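Local coordinates for CPXV018 protein (Cowpox virus, PDB 4PDC) that probably acts as a secreted viral decoy ligand with a fold like the MHC class I platform, binding the activating immune receptor NKG2D and blocking its engagement, at residues I46-I50 / F51-Y55. The protein carries 2 engineered substitutions. Numbering follows the deposited sequence.
Sequences IGDEI and FLPFY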
loop_
_atom_site.group_PDB
_atom_site.type_symbol
_atom_site.label_atom_id
_atom_site.label_comp_id
_atom_site.label_asym_id
_atom_site.label_seq_id
_atom_site.Cartn_x
_atom_site.Cartn_y
_atom_site.Cartn_z
ATOM N N ILE E 46 7.056 7.135 23.676
ATOM C CA ILE E 46 6.095 8.030 24.308
ATOM C C ILE E 46 5.958 9.316 23.505
ATOM O O ILE E 46 6.951 9.951 23.156
ATOM C CB ILE E 46 6.500 8.342 25.761
ATOM C CG1 ILE E 46 6.282 7.092 26.620
ATOM C CG2 ILE E 46 5.686 9.518 26.318
ATOM C CD1 ILE E 46 6.776 7.201 28.046
ATOM N N GLY E 47 4.715 9.682 23.203
ATOM C CA GLY E 47 4.432 10.899 22.465
ATOM C C GLY E 47 4.490 10.730 20.957
ATOM O O GLY E 47 4.228 11.677 20.214
ATOM N N ASP E 48 4.833 9.533 20.495
ATOM C CA ASP E 48 4.891 9.271 19.061
ATOM C C ASP E 48 3.524 9.504 18.419
ATOM O O ASP E 48 2.511 9.025 18.921
ATOM C CB ASP E 48 5.365 7.846 18.791
ATOM C CG ASP E 48 5.172 7.437 17.344
ATOM O OD1 ASP E 48 5.888 7.970 16.472
ATOM O OD2 ASP E 48 4.302 6.582 17.080
ATOM N N GLU E 49 3.504 10.248 17.316
ATOM C CA GLU E 49 2.255 10.600 16.643
ATOM C C GLU E 49 2.213 10.057 15.214
ATOM O O GLU E 49 1.324 10.404 14.440
ATOM C CB GLU E 49 2.065 12.128 16.640
ATOM C CG GLU E 49 3.231 12.899 16.037
ATOM C CD GLU E 49 3.051 14.413 16.094
ATOM O OE1 GLU E 49 4.060 15.133 15.939
ATOM O OE2 GLU E 49 1.911 14.883 16.285
ATOM N N ILE E 50 3.167 9.194 14.879
ATOM C CA ILE E 50 3.290 8.653 13.525
ATOM C C ILE E 50 2.985 7.158 13.466
ATOM O O ILE E 50 2.124 6.716 12.707
ATOM C CB ILE E 50 4.703 8.892 12.971
ATOM C CG1 ILE E 50 4.980 10.396 12.879
ATOM C CG2 ILE E 50 4.865 8.246 11.601
ATOM C CD1 ILE E 50 6.442 10.735 12.752
ATOM N N PHE E 51 3.698 6.378 14.264
ATOM C CA PHE E 51 3.597 4.927 14.178
ATOM C C PHE E 51 2.440 4.364 15.000
ATOM O O PHE E 51 1.727 3.476 14.532
ATOM C CB PHE E 51 4.925 4.305 14.601
ATOM C CG PHE E 51 6.066 4.711 13.716
ATOM C CD1 PHE E 51 6.317 4.035 12.538
ATOM C CD2 PHE E 51 6.855 5.803 14.039
ATOM C CE1 PHE E 51 7.352 4.421 11.707
ATOM C CE2 PHE E 51 7.894 6.194 13.213
ATOM C CZ PHE E 51 8.140 5.505 12.046
ATOM N N LEU E 52 2.237 4.884 16.207
ATOM C CA LEU E 52 1.151 4.401 17.057
ATOM C C LEU E 52 -0.218 4.510 16.367
ATOM O O LEU E 52 -0.963 3.528 16.323
ATOM C CB LEU E 52 1.125 5.158 18.391
ATOM C CG LEU E 52 2.297 4.917 19.351
ATOM C CD1 LEU E 52 2.122 5.760 20.608
ATOM C CD2 LEU E 52 2.448 3.444 19.718
ATOM N N PRO E 53 -0.560 5.692 15.825
ATOM C CA PRO E 53 -1.890 5.792 15.201
ATOM C C PRO E 53 -2.010 4.941 13.944
ATOM O O PRO E 53 -3.086 4.420 13.664
ATOM C CB PRO E 53 -2.021 7.284 14.869
ATOM C CG PRO E 53 -0.632 7.796 14.833
ATOM C CD PRO E 53 0.149 6.982 15.817
ATOM N N PHE E 54 -0.911 4.799 13.210
ATOM C CA PHE E 54 -0.881 3.963 12.015
ATOM C C PHE E 54 -1.115 2.500 12.389
ATOM O O PHE E 54 -1.971 1.835 11.808
ATOM C CB PHE E 54 0.458 4.129 11.285
ATOM C CG PHE E 54 0.587 3.292 10.043
ATOM C CD1 PHE E 54 0.025 3.708 8.848
ATOM C CD2 PHE E 54 1.288 2.101 10.064
ATOM C CE1 PHE E 54 0.151 2.946 7.701
ATOM C CE2 PHE E 54 1.416 1.331 8.918
ATOM C CZ PHE E 54 0.845 1.757 7.737
ATOM N N TYR E 55 -0.364 2.010 13.371
ATOM C CA TYR E 55 -0.486 0.623 13.799
ATOM C C TYR E 55 -1.850 0.348 14.424
ATOM O O TYR E 55 -2.392 -0.748 14.272
ATOM C CB TYR E 55 0.620 0.258 14.796
ATOM C CG TYR E 55 2.021 0.215 14.205
ATOM C CD1 TYR E 55 2.236 -0.135 12.875
ATOM C CD2 TYR E 55 3.130 0.522 14.987
ATOM C CE1 TYR E 55 3.521 -0.171 12.341
ATOM C CE2 TYR E 55 4.412 0.486 14.465
ATOM C CZ TYR E 55 4.601 0.144 13.143
ATOM O OH TYR E 55 5.874 0.119 12.633
#
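Asp48 turns its carboxylate back onto the amide groups of Phe51 and Leu52 at the amino-terminal end of helix 51-64. With CG anti to the backbone N (chi1 168°), the short side chain brings both oxygens alongside the chain that follows. OD2 of Asp48 takes the firm bond, from Leu52 N at 2.8 Å and 163°, arriving nearly along the C-O axis. Phe51 N is shared weakly, 2.9 Å from OD2 of Asp48 but poorly aligned, and straighter though longer to OD1 at 3.5 Å. The carboxylate also lies at the rim of the Phe51 ring, OD1 of Asp48 being 3.4 Å from CD2 of Phe51, with the two planes only 23° apart. Lys144, on helix 131-146, adds a long, weak ion pair to OD1.

Glu49 points its CB away from the helix and contributes its carbonyl, whose O lies 3.3 Å from CG of Pro53. Proline suits the first turn because a backbone N there has no helical carbonyl to donate to, so its missing N-H costs no bond.

Ile50 donates its own amide weakly to OD1 of Asp48, N to OD1 being 3.4 Å. Its apolar beta branch can meanwhile lay CG2 over one face of the Phe51 ring, 4.1 Å from the centroid, a CH-pi contact between side chains lying side by side. Large and apolar, Phe51 suits its buried place, meeting His137 edge-to-face and packing on Leu141, whereas Ile50 and Phe54 both touch the chain of another protein in the assembly.

Amides at the beginning of a helix have no preceding turn to supply acceptors, and here one carboxylate takes a firm bond from Leu52 N and weaker ones from Phe51 N. These N-H groups, the helix end and Lys144 would together probably favour the ionised form of Asp48, its negative charge complementing the positive end of the helix dipole.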